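PDB 4OLP: GrpU microcompartment shell protein from Pectobacterium wasabiae, which forms part of the shell of a glycyl-radical-type bacterial microcompartment and probably binds an iron-sulfur cluster, consistent with a part in electron transport. Local coordinates for residues K2-I6 with M89-E93; H59-I65 with T75-E81. All blocks are in the same frame, centred on the assembly; numbering follows the deposited sequence.

Interaction 1 (K2-I6 with M89-E93)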
# COMPACT_ATOMS: atom_id res chain seq x y z
N LYS B 2 -10.31 -16.75 1.64
CA LYS B 2 -11.64 -16.63 2.29
C LYS B 2 -12.70 -16.38 1.23
O LYS B 2 -12.57 -15.45 0.44
CB LYS B 2 -11.65 -15.52 3.37
CG LYS B 2 -13.00 -15.46 4.13
CD LYS B 2 -13.15 -16.50 5.23
CE LYS B 2 -14.64 -16.61 5.68
NZ LYS B 2 -15.32 -17.68 4.89
N LYS B 3 -13.75 -17.21 1.23
CA LYS B 3 -14.76 -17.19 0.18
C LYS B 3 -16.19 -16.98 0.68
O LYS B 3 -16.53 -17.27 1.83
CB LYS B 3 -14.68 -18.47 -0.64
CG LYS B 3 -15.24 -19.69 0.06
CD LYS B 3 -14.93 -20.98 -0.66
CE LYS B 3 -15.53 -22.14 0.11
NZ LYS B 3 -15.12 -23.46 -0.44
N ARG B 4 -17.04 -16.48 -0.20
CA ARG B 4 -18.39 -16.12 0.19
C ARG B 4 -19.29 -16.03 -1.06
O ARG B 4 -18.83 -15.68 -2.15
CB ARG B 4 -18.33 -14.87 1.01
CG ARG B 4 -19.59 -14.44 1.70
CD ARG B 4 -19.87 -15.24 2.97
NE ARG B 4 -18.89 -15.05 4.04
CZ ARG B 4 -19.07 -15.52 5.27
NH1 ARG B 4 -20.20 -16.15 5.57
NH2 ARG B 4 -18.14 -15.35 6.19
N ILE B 5 -20.53 -16.47 -0.91
CA ILE B 5 -21.47 -16.50 -2.02
C ILE B 5 -22.68 -15.72 -1.64
O ILE B 5 -23.26 -15.95 -0.59
CB ILE B 5 -21.91 -17.93 -2.38
CG1 ILE B 5 -20.73 -18.72 -2.93
CG2 ILE B 5 -23.03 -17.90 -3.41
CD1 ILE B 5 -20.90 -20.22 -2.81
N ILE B 6 -23.06 -14.77 -2.48
CA ILE B 6 -24.22 -13.95 -2.23
C ILE B 6 -25.32 -14.51 -3.10
O ILE B 6 -25.24 -14.44 -4.32
CB ILE B 6 -23.96 -12.48 -2.57
CG1 ILE B 6 -22.92 -11.91 -1.62
CG2 ILE B 6 -25.24 -11.65 -2.49
CD1 ILE B 6 -22.23 -10.66 -2.12
N MET B 89 -16.80 -22.17 -7.20
CA MET B 89 -16.20 -22.00 -5.86
C MET B 89 -15.65 -23.31 -5.32
O MET B 89 -14.63 -23.32 -4.63
CB MET B 89 -17.22 -21.46 -4.86
CG MET B 89 -17.79 -20.11 -5.24
SD MET B 89 -16.56 -18.82 -5.46
CE MET B 89 -16.44 -18.22 -3.78
N ARG B 90 -16.33 -24.40 -5.66
CA ARG B 90 -15.87 -25.73 -5.32
C ARG B 90 -14.54 -26.04 -6.01
O ARG B 90 -13.56 -26.35 -5.35
CB ARG B 90 -16.90 -26.75 -5.77
CG ARG B 90 -17.04 -27.83 -4.74
CD ARG B 90 -17.47 -29.13 -5.36
NE ARG B 90 -16.43 -29.74 -6.22
CZ ARG B 90 -16.50 -29.84 -7.54
NH1 ARG B 90 -17.56 -29.40 -8.22
NH2 ARG B 90 -15.50 -30.40 -8.22
N ILE B 91 -14.52 -25.93 -7.34
CA ILE B 91 -13.32 -26.15 -8.15
C ILE B 91 -12.14 -25.34 -7.64
O ILE B 91 -11.00 -25.78 -7.71
CB ILE B 91 -13.59 -25.77 -9.62
CG1 ILE B 91 -14.59 -26.74 -10.24
CG2 ILE B 91 -12.30 -25.69 -10.42
CD1 ILE B 91 -14.56 -26.86 -11.75
N ILE B 92 -12.40 -24.13 -7.15
CA ILE B 92 -11.35 -23.24 -6.68
C ILE B 92 -10.78 -23.72 -5.33
O ILE B 92 -9.60 -23.56 -5.09
CB ILE B 92 -11.85 -21.78 -6.63
CG1 ILE B 92 -12.09 -21.26 -8.05
CG2 ILE B 92 -10.84 -20.88 -5.94
CD1 ILE B 92 -13.09 -20.12 -8.12
N GLU B 93 -11.62 -24.33 -4.50
CA GLU B 93 -11.16 -24.99 -3.25
C GLU B 93 -10.20 -26.18 -3.50
O GLU B 93 -9.58 -26.68 -2.56
CB GLU B 93 -12.36 -25.49 -2.43
CG GLU B 93 -12.19 -25.68 -0.92
CD GLU B 93 -11.59 -24.48 -0.20
OE1 GLU B 93 -10.50 -24.54 0.48
OE2 GLU B 93 -12.26 -23.47 -0.33
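K3 meets residues 89-93 at two levels. At its tip, NZ makes a salt bridge with E93, 2.9 Å from OE2. The ammonium comes to that oxygen from the anti side and lies 29° out of the carboxylate plane. Closer to the backbone, K3 CB packs against the M89 methyl group, 3.6 Å from M89 CE. M89 bends at chi2 (-57°) and chi3 (-88°), which turns CE up to the strand backbone, where it lies 3.8 Å from R4 O. Its CG is left to meet I5, whose CD1 is 3.9 Å away as the two side chains run past each other in opposite directions. K3 runs extended beyond CG, which carries NZ across to E93; the two side chains cross at about a right angle. Strand 3-7 is an outer strand of the chain's four-stranded antiparallel sheet, and the C-terminal helix of this alpha/beta BMC shell fold packs on one face of it. R4 forms backbone hydrogen bonds with L39 on strand 36-42, while M89 also touches I40 and I78. R4 has its other partners on the second subunit: NH2 forms a salt bridge with D46 of that chain, and the guanidinium a cation-pi contact with its F49.

Interaction 2 (H59-I65 with T75-E81)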
# COMPACT_ATOMS: atom_id res chain seq x y z
N HIS B 59 -22.58 -19.36 -18.58
CA HIS B 59 -23.38 -19.17 -17.38
C HIS B 59 -22.63 -18.48 -16.26
O HIS B 59 -23.21 -18.29 -15.21
CB HIS B 59 -23.96 -20.51 -16.85
CG HIS B 59 -24.76 -21.29 -17.86
ND1 HIS B 59 -24.72 -22.66 -17.94
CD2 HIS B 59 -25.58 -20.88 -18.86
CE1 HIS B 59 -25.49 -23.07 -18.94
NE2 HIS B 59 -26.02 -22.00 -19.51
N VAL B 60 -21.35 -18.13 -16.43
CA VAL B 60 -20.72 -17.24 -15.48
C VAL B 60 -19.92 -16.18 -16.22
O VAL B 60 -19.44 -16.33 -17.33
CB VAL B 60 -19.83 -17.90 -14.39
CG1 VAL B 60 -20.58 -18.96 -13.59
CG2 VAL B 60 -18.58 -18.52 -15.01
N ALA B 61 -19.76 -15.12 -15.50
CA ALA B 61 -18.96 -13.98 -15.87
C ALA B 61 -18.00 -13.73 -14.70
O ALA B 61 -18.30 -14.08 -13.56
CB ALA B 61 -19.90 -12.83 -16.06
N VAL B 62 -16.83 -13.20 -14.99
CA VAL B 62 -15.83 -12.96 -13.96
C VAL B 62 -15.29 -11.56 -14.04
O VAL B 62 -15.26 -10.93 -15.11
CB VAL B 62 -14.62 -13.91 -14.04
CG1 VAL B 62 -14.99 -15.26 -13.45
CG2 VAL B 62 -14.10 -14.05 -15.47
N SER B 63 -14.83 -11.08 -12.90
CA SER B 63 -14.22 -9.79 -12.86
C SER B 63 -13.38 -9.66 -11.62
O SER B 63 -13.62 -10.34 -10.62
CB SER B 63 -15.26 -8.69 -12.94
OG SER B 63 -14.65 -7.43 -12.77
N GLU B 64 -12.37 -8.82 -11.73
CA GLU B 64 -11.58 -8.42 -10.61
C GLU B 64 -12.41 -7.44 -9.87
O GLU B 64 -13.15 -6.68 -10.47
CB GLU B 64 -10.39 -7.58 -11.11
CG GLU B 64 -9.57 -8.15 -12.27
CD GLU B 64 -9.75 -7.35 -13.56
OE1 GLU B 64 -10.84 -7.49 -14.17
OE2 GLU B 64 -8.81 -6.62 -13.95
N ILE B 65 -12.24 -7.41 -8.55
CA ILE B 65 -12.78 -6.36 -7.70
C ILE B 65 -11.59 -5.70 -7.02
O ILE B 65 -10.71 -6.40 -6.48
CB ILE B 65 -13.73 -6.97 -6.65
CG1 ILE B 65 -14.89 -7.72 -7.32
CG2 ILE B 65 -14.28 -5.92 -5.70
CD1 ILE B 65 -15.75 -6.87 -8.25
N THR B 75 -9.39 -9.69 -5.20
CA THR B 75 -10.70 -10.39 -5.19
C THR B 75 -11.27 -10.67 -6.58
O THR B 75 -11.28 -9.80 -7.45
CB THR B 75 -11.74 -9.59 -4.40
OG1 THR B 75 -11.19 -9.30 -3.13
CG2 THR B 75 -13.03 -10.40 -4.21
N LEU B 76 -11.72 -11.91 -6.76
CA LEU B 76 -12.39 -12.33 -7.97
C LEU B 76 -13.86 -12.44 -7.64
O LEU B 76 -14.23 -12.90 -6.54
CB LEU B 76 -11.88 -13.70 -8.42
CG LEU B 76 -12.49 -14.32 -9.67
CD1 LEU B 76 -12.19 -13.55 -10.95
CD2 LEU B 76 -11.97 -15.75 -9.80
N ALA B 77 -14.69 -11.99 -8.57
CA ALA B 77 -16.13 -12.08 -8.43
C ALA B 77 -16.60 -12.96 -9.55
O ALA B 77 -16.16 -12.78 -10.67
CB ALA B 77 -16.76 -10.71 -8.50
N ILE B 78 -17.47 -13.92 -9.24
CA ILE B 78 -18.03 -14.86 -10.20
C ILE B 78 -19.53 -14.67 -10.21
O ILE B 78 -20.20 -14.84 -9.19
CB ILE B 78 -17.66 -16.28 -9.83
CG1 ILE B 78 -16.22 -16.54 -10.21
CG2 ILE B 78 -18.47 -17.32 -10.58
CD1 ILE B 78 -15.49 -17.41 -9.20
N PHE B 79 -20.06 -14.26 -11.36
CA PHE B 79 -21.46 -13.96 -11.49
C PHE B 79 -22.09 -14.98 -12.37
O PHE B 79 -21.55 -15.30 -13.45
CB PHE B 79 -21.69 -12.61 -12.16
CG PHE B 79 -20.94 -11.49 -11.54
CD1 PHE B 79 -19.62 -11.23 -11.91
CD2 PHE B 79 -21.55 -10.66 -10.66
CE1 PHE B 79 -18.92 -10.17 -11.37
CE2 PHE B 79 -20.87 -9.59 -10.11
CZ PHE B 79 -19.54 -9.35 -10.45
N GLY B 80 -23.23 -15.49 -11.93
CA GLY B 80 -23.95 -16.43 -12.74
C GLY B 80 -25.06 -17.10 -12.00
O GLY B 80 -25.64 -16.54 -11.05
N GLU B 81 -25.39 -18.29 -12.48
CA GLU B 81 -26.49 -19.07 -11.98
C GLU B 81 -26.00 -19.89 -10.79
O GLU B 81 -24.80 -20.19 -10.68
CB GLU B 81 -26.99 -19.96 -13.09
CG GLU B 81 -27.73 -19.21 -14.18
CD GLU B 81 -27.28 -19.59 -15.59
OE1 GLU B 81 -27.76 -20.60 -16.10
OE2 GLU B 81 -26.44 -18.89 -16.23
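H59-I65 and T75-E81 face each other as the arms of an antiparallel beta hairpin in the BMC sheet; the axes of 60-65 and 75-80 come within 4.5 Å, with 158° between their directions. Backbone hydrogen bonds carry the pairing. A61 and F79 bond both ways, N of A61 to O of F79 at 2.7 Å and N of F79 to O of A61 at 2.8 Å; S63 and A77 repeat this two-way pattern, and I65 N donates to T75 O. V60-G80, V62-I78 and E64-L76 are the non-hydrogen-bonded pairs between them.

Apolar packing follows on both faces. On one, V62 CG1 lies 3.7 Å from I78 CG1, V60 lies alongside I78, and L76 CD1 swings back toward V62 CB; helix 44-56 covers V60, V62 and L76. On the other face, I65 CG1 touches A77 CB at 3.7 Å.

The F79 ring makes an edge contact, with a backbone oxygen, A61 O, and a methylene carbon, S63 CB, near its plane.

One polar side-chain bond stays within the first strand: S63, with OG opposite its own N (chi1 174°), donates OG to E64 O at 2.8 Å. At the open end E81, the N-cap of helix 82-92, brings its carboxylate steeply over the H59 ring, planes 72° apart, with OE1 3.4 Å above one face, offset toward the rim.

Interaction 1 closes the chain ends together, and interaction 2 is nested inside that loop, with centres about 11 Å apart. Strand 74-80 leads straight into helix 82-92, so the second arm of the hairpin continues into the helix that strand 3-7 meets. The two contacts touch at I78: its CD1 is 3.8 Å from I92 CD1 and 4.1 Å from M89 SD. Strand 36-42 lies between strands 3-7 and 74-80 and joins both contacts in one sheet. Residues 67-72, part of the hairpin's connection, are not modelled in this ligand-free structure; they include the chain's one cysteine, consistent with a cluster site there.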